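Local coordinates for high affinity transport system protein p37 (Mycoplasma hyorhinis, PDB 3EKI) that binds thiamine diphosphate as the lipoprotein component of a high-affinity transport system, probably delivering it for uptake into the cell, at residues N179-E184 and A188-E193; K238-F243 and T264-H269. All coordinates share one frame; numbering follows the deposited sequence.

Interaction 1 of 2, residues N179-E184 and A188-E193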
ATOM      1  N   ASN A 179     -10.321  11.660  11.577  1.00  9.06           N
ATOM      2  CA  ASN A 179     -11.306  12.719  11.384  1.00  6.86           C
ATOM      3  C   ASN A 179     -10.868  14.027  12.026  1.00  7.84           C
ATOM      4  O   ASN A 179     -11.209  15.080  11.464  1.00  9.02           O
ATOM      5  CB  ASN A 179     -12.674  12.266  11.931  1.00  7.76           C
ATOM      6  CG  ASN A 179     -13.270  11.221  10.992  1.00  7.23           C
ATOM      7  OD1 ASN A 179     -12.910  11.199   9.820  1.00  9.61           O
ATOM      8  ND2 ASN A 179     -14.176  10.398  11.498  1.00  8.65           N
ATOM      9  N   LYS A 180     -10.130  13.965  13.130  1.00  9.15           N
ATOM     10  CA  LYS A 180      -9.604  15.162  13.769  1.00  5.87           C
ATOM     11  C   LYS A 180      -8.599  15.854  12.856  1.00 10.07           C
ATOM     12  O   LYS A 180      -8.419  17.070  12.929  1.00 11.07           O
ATOM     13  CB  LYS A 180      -8.948  14.812  15.106  1.00 13.47           C
ATOM     14  CG  LYS A 180      -7.701  15.624  15.416  1.00 25.13           C
ATOM     15  CD  LYS A 180      -7.541  15.840  16.912  1.00 40.33           C
ATOM     16  CE  LYS A 180      -8.799  15.439  17.666  1.00 52.44           C
ATOM     17  NZ  LYS A 180      -8.776  14.003  18.061  1.00 87.37           N
ATOM     18  N   ILE A 181      -7.947  15.078  11.994  1.00  8.09           N
ATOM     19  CA  ILE A 181      -6.982  15.640  11.061  1.00  6.62           C
ATOM     20  C   ILE A 181      -7.562  16.037   9.735  1.00 10.44           C
ATOM     21  O   ILE A 181      -7.125  17.013   9.090  1.00 12.92           O
ATOM     22  CB  ILE A 181      -5.828  14.606  10.880  1.00  8.83           C
ATOM     23  CG1 ILE A 181      -4.868  14.575  12.072  1.00 12.60           C
ATOM     24  CG2 ILE A 181      -5.053  14.816   9.597  1.00 16.18           C
ATOM     25  CD1 ILE A 181      -3.976  13.342  12.054  1.00 22.68           C
ATOM     26  N   PHE A 182      -8.552  15.310   9.236  1.00  7.32           N
ATOM     27  CA  PHE A 182      -9.080  15.446   7.891  1.00  6.89           C
ATOM     28  C   PHE A 182     -10.401  16.213   7.838  1.00  8.45           C
ATOM     29  O   PHE A 182     -10.674  16.883   6.846  1.00  7.13           O
ATOM     30  CB  PHE A 182      -9.293  14.035   7.312  1.00  9.10           C
ATOM     31  CG  PHE A 182      -9.849  14.007   5.905  1.00  8.61           C
ATOM     32  CD1 PHE A 182     -11.204  13.854   5.682  1.00 11.58           C
ATOM     33  CD2 PHE A 182      -9.005  14.123   4.816  1.00  7.43           C
ATOM     34  CE1 PHE A 182     -11.741  13.821   4.409  1.00 14.21           C
ATOM     35  CE2 PHE A 182      -9.537  14.085   3.544  1.00  9.77           C
ATOM     36  CZ  PHE A 182     -10.891  13.926   3.328  1.00 11.68           C
ATOM     37  N   VAL A 183     -11.190  16.060   8.904  1.00  8.69           N
ATOM     38  CA  VAL A 183     -12.501  16.721   8.953  1.00  9.34           C
ATOM     39  C   VAL A 183     -12.473  17.985   9.815  1.00  6.23           C
ATOM     40  O   VAL A 183     -12.859  19.052   9.328  1.00  8.53           O
ATOM     41  CB  VAL A 183     -13.546  15.725   9.473  1.00 10.08           C
ATOM     42  CG1 VAL A 183     -14.902  16.390   9.597  1.00 12.04           C
ATOM     43  CG2 VAL A 183     -13.621  14.502   8.565  1.00 11.00           C
ATOM     44  N   GLU A 184     -12.022  17.872  11.062  1.00  9.79           N
ATOM     45  CA  GLU A 184     -12.023  19.041  11.959  1.00 11.22           C
ATOM     46  C   GLU A 184     -11.185  20.189  11.426  1.00 12.39           C
ATOM     47  O   GLU A 184     -11.584  21.343  11.442  1.00  8.27           O
ATOM     48  CB  GLU A 184     -11.516  18.694  13.349  1.00 10.42           C
ATOM     49  CG  GLU A 184     -11.505  19.903  14.277  1.00 19.43           C
ATOM     50  CD  GLU A 184     -11.218  19.540  15.723  1.00 31.72           C
ATOM     51  OE1 GLU A 184     -10.904  18.359  15.991  1.00 25.19           O
ATOM     52  OE2 GLU A 184     -11.317  20.447  16.582  1.00 22.99           O
ATOM     53  N   ALA A 188      -9.694  20.319   2.475  1.00 14.16           N
ATOM     54  CA  ALA A 188      -9.817  21.285   1.386  1.00 12.98           C
ATOM     55  C   ALA A 188      -9.116  22.603   1.686  1.00 13.05           C
ATOM     56  O   ALA A 188      -8.821  23.373   0.760  1.00 20.18           O
ATOM     57  CB  ALA A 188     -11.278  21.569   1.090  1.00 16.97           C
ATOM     58  N   SER A 189      -8.838  22.876   2.948  1.00 14.51           N
ATOM     59  CA  SER A 189      -8.207  24.157   3.283  1.00 18.53           C
ATOM     60  C   SER A 189      -6.774  23.974   3.739  1.00 17.84           C
ATOM     61  O   SER A 189      -6.080  24.936   4.059  1.00 13.86           O
ATOM     62  CB  SER A 189      -9.068  24.908   4.307  1.00 25.55           C
ATOM     63  OG  SER A 189     -10.213  25.432   3.620  1.00 34.33           O
ATOM     64  N   TRP A 190      -6.285  22.725   3.732  1.00 14.72           N
ATOM     65  CA  TRP A 190      -4.874  22.492   3.990  1.00 15.26           C
ATOM     66  C   TRP A 190      -4.012  23.260   2.975  1.00 10.48           C
ATOM     67  O   TRP A 190      -4.472  23.407   1.857  1.00 12.23           O
ATOM     68  CB  TRP A 190      -4.500  21.025   3.845  1.00 13.57           C
ATOM     69  CG  TRP A 190      -5.050  20.099   4.874  1.00 11.17           C
ATOM     70  CD1 TRP A 190      -5.948  20.364   5.862  1.00 10.52           C
ATOM     71  CD2 TRP A 190      -4.707  18.710   5.000  1.00  9.82           C
ATOM     72  NE1 TRP A 190      -6.172  19.223   6.582  1.00  8.86           N
ATOM     73  CE2 TRP A 190      -5.426  18.188   6.077  1.00  9.20           C
ATOM     74  CE3 TRP A 190      -3.848  17.850   4.292  1.00 12.56           C
ATOM     75  CZ2 TRP A 190      -5.341  16.858   6.486  1.00  8.74           C
ATOM     76  CZ3 TRP A 190      -3.765  16.535   4.705  1.00 11.53           C
ATOM     77  CH2 TRP A 190      -4.501  16.047   5.792  1.00 10.10           C
ATOM     78  N   THR A 191      -2.840  23.685   3.433  1.00 13.65           N
ATOM     79  CA  THR A 191      -1.947  24.343   2.482  1.00 17.48           C
ATOM     80  C   THR A 191      -0.644  23.547   2.422  1.00 12.13           C
ATOM     81  O   THR A 191      -0.304  22.783   3.305  1.00 13.90           O
ATOM     82  CB  THR A 191      -1.653  25.815   2.821  1.00 13.42           C
ATOM     83  OG1 THR A 191      -0.803  25.888   3.957  1.00 13.85           O
ATOM     84  CG2 THR A 191      -2.944  26.568   3.185  1.00 17.79           C
ATOM     85  N   ASP A 192       0.059  23.778   1.309  1.00 19.64           N
ATOM     86  CA  ASP A 192       1.343  23.123   1.161  1.00 19.82           C
ATOM     87  C   ASP A 192       2.233  23.446   2.339  1.00 17.00           C
ATOM     88  O   ASP A 192       2.963  22.607   2.853  1.00 15.08           O
ATOM     89  CB  ASP A 192       2.030  23.577  -0.126  1.00 19.50           C
ATOM     90  CG  ASP A 192       1.319  23.096  -1.367  1.00 30.10           C
ATOM     91  OD1 ASP A 192       0.343  22.340  -1.200  1.00 20.52           O
ATOM     92  OD2 ASP A 192       1.746  23.492  -2.478  1.00 36.92           O
ATOM     93  N   GLU A 193       2.139  24.692   2.789  1.00 16.99           N
ATOM     94  CA  GLU A 193       2.992  25.198   3.857  1.00 19.01           C
ATOM     95  C   GLU A 193       2.637  24.694   5.257  1.00 15.90           C
ATOM     96  O   GLU A 193       3.532  24.434   6.063  1.00 17.30           O
ATOM     97  CB  GLU A 193       3.002  26.730   3.847  1.00 40.67           C
ATOM     98  CG  GLU A 193       3.830  27.338   2.727  1.00 49.73           C
ATOM     99  CD  GLU A 193       5.029  28.110   3.242  1.00 61.69           C
ATOM    100  OE1 GLU A 193       4.918  28.731   4.320  1.00 78.29           O
ATOM    101  OE2 GLU A 193       6.081  28.095   2.569  1.00 67.39           O
TER
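The W190 indole turns an edge, not a face, toward helix 170-184. At that edge, near the ring plane, sits the backbone carbonyl of I181, with I181 O 3.2 Å from W190 CZ2. Carbon meets carbon beside it, where I181 CG2 lies 3.7 Å from W190 CZ2 and also reaches CH2. F182 comes in obliquely through its backbone, its CA 4.2 Å from W190 CZ2. Around the indole, H195 stacks on the ring, and Y202 and Y187 meet it edge-to-face. W190 NE1 donates to T185 O, just past residues 179-184, and this bond should fix the rotation of the ring.

The torsions of I181 decide which branch touches. CG2 is anti to the backbone N and meets the indole, while CG1 stands beside the N (chi1 -76°) and leads the rest of the chain away. Residues 180-184 form a wider pi-type turn of this helix. N179 O accepts from both V183 N at 2.7 Å and E184 N at 2.9 Å. W190 follows a short 3-10 segment, and its indole lies back against the helix the chain has just left. This pairing lies in the periplasmic-binding-protein-like fold of p37. On the helix, the F182 ring meets F312 and W220, the latter on strand 217-223.

Interaction 2 of 2, residues K238-F243 and T264-H269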
ATOM      1  N   LYS A 238     -26.294  -3.211  12.986  1.00  8.81           N
ATOM      2  CA  LYS A 238     -25.870  -4.310  12.114  1.00  8.58           C
ATOM      3  C   LYS A 238     -26.901  -4.634  11.045  1.00  6.89           C
ATOM      4  O   LYS A 238     -27.176  -5.765  10.675  1.00  9.25           O
ATOM      5  CB  LYS A 238     -25.446  -5.532  12.930  1.00  7.77           C
ATOM      6  CG  LYS A 238     -24.274  -5.237  13.842  1.00  9.60           C
ATOM      7  CD  LYS A 238     -23.781  -6.414  14.643  1.00 12.67           C
ATOM      8  CE  LYS A 238     -22.707  -5.998  15.646  1.00 14.57           C
ATOM      9  NZ  LYS A 238     -22.265  -7.146  16.478  1.00 20.47           N
ATOM     10  N   ASP A 239     -27.481  -3.612  10.443  1.00  6.90           N
ATOM     11  CA  ASP A 239     -28.444  -3.691   9.356  1.00  7.16           C
ATOM     12  C   ASP A 239     -27.688  -3.545   8.027  1.00  6.03           C
ATOM     13  O   ASP A 239     -27.517  -2.483   7.460  1.00  7.38           O
ATOM     14  CB  ASP A 239     -29.520  -2.647   9.522  1.00 10.78           C
ATOM     15  CG  ASP A 239     -30.573  -2.663   8.436  1.00 19.44           C
ATOM     16  OD1 ASP A 239     -30.524  -3.508   7.511  1.00 14.23           O
ATOM     17  OD2 ASP A 239     -31.469  -1.782   8.537  1.00 18.61           O
ATOM     18  N   TRP A 240     -27.217  -4.724   7.616  1.00  7.29           N
ATOM     19  CA  TRP A 240     -26.397  -4.837   6.420  1.00  7.56           C
ATOM     20  C   TRP A 240     -27.160  -4.359   5.202  1.00  6.92           C
ATOM     21  O   TRP A 240     -26.635  -3.603   4.389  1.00  7.99           O
ATOM     22  CB  TRP A 240     -25.904  -6.287   6.226  1.00  7.50           C
ATOM     23  CG  TRP A 240     -25.226  -6.465   4.894  1.00  5.61           C
ATOM     24  CD1 TRP A 240     -25.667  -7.268   3.883  1.00  8.27           C
ATOM     25  CD2 TRP A 240     -24.015  -5.840   4.436  1.00  6.03           C
ATOM     26  NE1 TRP A 240     -24.806  -7.187   2.822  1.00 10.12           N
ATOM     27  CE2 TRP A 240     -23.797  -6.324   3.127  1.00  7.18           C
ATOM     28  CE3 TRP A 240     -23.098  -4.935   4.967  1.00  5.55           C
ATOM     29  CZ2 TRP A 240     -22.687  -5.908   2.382  1.00  8.00           C
ATOM     30  CZ3 TRP A 240     -22.012  -4.530   4.225  1.00  7.66           C
ATOM     31  CH2 TRP A 240     -21.806  -5.021   2.924  1.00 10.00           C
ATOM     32  N   ASN A 241     -28.397  -4.783   4.996  1.00  7.55           N
ATOM     33  CA  ASN A 241     -29.163  -4.376   3.835  1.00  8.30           C
ATOM     34  C   ASN A 241     -29.234  -2.868   3.704  1.00  9.94           C
ATOM     35  O   ASN A 241     -28.966  -2.314   2.640  1.00  9.33           O
ATOM     36  CB  ASN A 241     -30.578  -4.955   3.949  1.00 10.65           C
ATOM     37  CG  ASN A 241     -31.386  -4.597   2.724  1.00 19.74           C
ATOM     38  OD1 ASN A 241     -30.940  -4.849   1.600  1.00 24.48           O
ATOM     39  ND2 ASN A 241     -32.568  -4.036   2.897  1.00 25.50           N
ATOM     40  N   THR A 242     -29.549  -2.212   4.806  1.00  7.97           N
ATOM     41  CA  THR A 242     -29.658  -0.761   4.785  1.00  8.21           C
ATOM     42  C   THR A 242     -28.303  -0.098   4.556  1.00  6.35           C
ATOM     43  O   THR A 242     -28.208   0.852   3.760  1.00  8.00           O
ATOM     44  CB  THR A 242     -30.276  -0.250   6.101  1.00 11.21           C
ATOM     45  OG1 THR A 242     -31.604  -0.796   6.202  1.00 14.22           O
ATOM     46  CG2 THR A 242     -30.362   1.261   6.066  1.00 12.61           C
ATOM     47  N   PHE A 243     -27.304  -0.659   5.245  1.00  8.42           N
ATOM     48  CA  PHE A 243     -25.952  -0.127   5.102  1.00  5.77           C
ATOM     49  C   PHE A 243     -25.451  -0.220   3.662  1.00  6.64           C
ATOM     50  O   PHE A 243     -25.087   0.748   2.985  1.00  6.52           O
ATOM     51  CB  PHE A 243     -25.019  -0.861   6.053  1.00  5.44           C
ATOM     52  CG  PHE A 243     -23.594  -0.340   6.052  1.00  4.63           C
ATOM     53  CD1 PHE A 243     -22.631  -0.913   5.254  1.00  5.64           C
ATOM     54  CD2 PHE A 243     -23.248   0.725   6.871  1.00  6.29           C
ATOM     55  CE1 PHE A 243     -21.346  -0.423   5.316  1.00  8.39           C
ATOM     56  CE2 PHE A 243     -21.966   1.221   6.923  1.00  8.42           C
ATOM     57  CZ  PHE A 243     -21.007   0.651   6.110  1.00  9.04           C
ATOM     58  N   THR A 264     -13.392  -8.097   5.110  1.00  6.96           N
ATOM     59  CA  THR A 264     -13.224  -8.749   6.395  1.00  7.79           C
ATOM     60  C   THR A 264     -13.870  -7.964   7.539  1.00  8.40           C
ATOM     61  O   THR A 264     -14.576  -8.556   8.367  1.00  8.34           O
ATOM     62  CB  THR A 264     -11.722  -8.930   6.725  1.00 11.02           C
ATOM     63  OG1 THR A 264     -11.155  -9.824   5.757  1.00 10.35           O
ATOM     64  CG2 THR A 264     -11.502  -9.584   8.073  1.00  8.32           C
ATOM     65  N   ILE A 265     -13.639  -6.652   7.601  1.00  7.31           N
ATOM     66  CA  ILE A 265     -14.279  -5.866   8.667  1.00  7.76           C
ATOM     67  C   ILE A 265     -15.815  -5.930   8.607  1.00  7.58           C
ATOM     68  O   ILE A 265     -16.471  -6.098   9.638  1.00  7.66           O
ATOM     69  CB  ILE A 265     -13.801  -4.411   8.585  1.00  7.99           C
ATOM     70  CG1 ILE A 265     -12.292  -4.243   8.858  1.00  9.77           C
ATOM     71  CG2 ILE A 265     -14.579  -3.514   9.523  1.00  7.99           C
ATOM     72  CD1 ILE A 265     -11.805  -4.905  10.131  1.00  7.92           C
ATOM     73  N   LEU A 266     -16.371  -5.810   7.413  1.00  8.02           N
ATOM     74  CA  LEU A 266     -17.815  -5.864   7.185  1.00  5.03           C
ATOM     75  C   LEU A 266     -18.390  -7.210   7.538  1.00  9.51           C
ATOM     76  O   LEU A 266     -19.463  -7.287   8.144  1.00  9.61           O
ATOM     77  CB  LEU A 266     -18.130  -5.495   5.727  1.00  6.34           C
ATOM     78  CG  LEU A 266     -17.817  -4.060   5.310  1.00  8.24           C
ATOM     79  CD1 LEU A 266     -18.144  -3.801   3.852  1.00 11.26           C
ATOM     80  CD2 LEU A 266     -18.560  -3.052   6.181  1.00  8.71           C
ATOM     81  N   LYS A 267     -17.682  -8.276   7.167  1.00  6.63           N
ATOM     82  CA  LYS A 267     -18.102  -9.607   7.574  1.00  6.46           C
ATOM     83  C   LYS A 267     -18.031  -9.818   9.069  1.00  8.44           C
ATOM     84  O   LYS A 267     -18.948 -10.421   9.661  1.00 10.30           O
ATOM     85  CB  LYS A 267     -17.240 -10.656   6.844  1.00 14.79           C
ATOM     86  CG  LYS A 267     -17.649 -12.090   7.157  1.00 27.61           C
ATOM     87  CD  LYS A 267     -18.139 -12.777   5.883  1.00 46.66           C
ATOM     88  CE  LYS A 267     -16.997 -13.281   5.017  1.00 51.94           C
ATOM     89  NZ  LYS A 267     -16.803 -12.482   3.770  1.00 37.85           N
ATOM     90  N   ASN A 268     -16.995  -9.335   9.752  1.00  7.70           N
ATOM     91  CA  ASN A 268     -16.842  -9.479  11.183  1.00  9.04           C
ATOM     92  C   ASN A 268     -17.866  -8.632  11.943  1.00  9.38           C
ATOM     93  O   ASN A 268     -18.251  -8.990  13.059  1.00 12.27           O
ATOM     94  CB  ASN A 268     -15.428  -9.106  11.623  1.00 12.10           C
ATOM     95  CG  ASN A 268     -14.434 -10.174  11.163  1.00 24.55           C
ATOM     96  OD1 ASN A 268     -14.854 -11.251  10.729  1.00 38.39           O
ATOM     97  ND2 ASN A 268     -13.147  -9.883  11.238  1.00 42.92           N
ATOM     98  N   HIS A 269     -18.293  -7.527  11.342  1.00  7.89           N
ATOM     99  CA  HIS A 269     -19.259  -6.635  11.974  1.00  8.40           C
ATOM    100  C   HIS A 269     -20.689  -7.110  11.738  1.00  8.64           C
ATOM    101  O   HIS A 269     -21.435  -7.356  12.686  1.00 11.09           O
ATOM    102  CB  HIS A 269     -19.087  -5.206  11.457  1.00  7.73           C
ATOM    103  CG  HIS A 269     -19.842  -4.183  12.246  1.00  6.40           C
ATOM    104  ND1 HIS A 269     -19.534  -3.876  13.554  1.00 10.77           N
ATOM    105  CD2 HIS A 269     -20.894  -3.397  11.914  1.00  9.21           C
ATOM    106  CE1 HIS A 269     -20.362  -2.945  13.993  1.00 11.60           C
ATOM    107  NE2 HIS A 269     -21.197  -2.637  13.017  1.00  9.48           N
TER
HETATM  108  O   HOH W   1     -18.956  -7.518  15.783  1.00 18.12           O
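The K238 side chain runs over one face of the H269 imidazole. Its CG sits 4.0 Å above the ring plane, offset toward the rim, and is 4.1 Å from H269 NE2. K238 CG stands beside its backbone N (chi1 -61°), and the extended aliphatic chain beyond it lies obliquely to the H269 side chain and passes its carbonyl. There K238 CD is 3.2 Å from H269 O. The lysine tip reaches a water that accepts a weak bond from K238 NZ and donates to N268 O at 3.2 Å. Both ring nitrogens of H269 are bonded, ND1 with Y162 OH and NE2 with O of W235, whose ring also stacks on the imidazole; this should hold H269 in its orientation.

K238, just after helix 225-236, is the first residue to leave helical geometry. Its positive phi (53°) belongs to a Schellman motif. The next residue, D239, is the N-cap of helix 240-245. Its OD1 accepts from T242 N at 3.2 Å, and its OD2 accepts from T242 OG1; both donors lie above the carboxylate plane. The Schellman residue and the N-cap are thus adjacent, and helix 256-269 packs beside this junction.

Deeper in, L266 reaches two aromatic rings with its two methyl branches. Its CD1 meets the edge of W240, 4.0 Å from CZ3 and near the indole plane. Its CD2 comes obliquely to the phenyl ring of F243, 3.9 Å from CE1. The leucine crosses each aromatic side chain at about a right angle. W240 is held at its polar end by D280, which accepts from NE1, and F274 stacks on the indole. F243 and L266 both reach strand 304-308 of the mixed sheet, through I304 and F306 respectively.

In the fold
Interactions 1 and 2 are both buried contacts that do not touch each other. Their centres are 29 Å apart and their nearest atoms about 13 Å apart. Interaction 1 is local: it joins helix 170-184 to the loop just after it. Interaction 2 joins helix 256-269 to a helix junction more than twenty residues earlier, next to the mixed sheet. A single indole edge carries the first contact, against a carbonyl and a methyl group. The second combines buried leucine-aromatic contacts with a partly exposed lysine lying over a histidine ring and reaching a water. In interaction 1 the W190 side chain is about 13 Å from thiamine diphosphate.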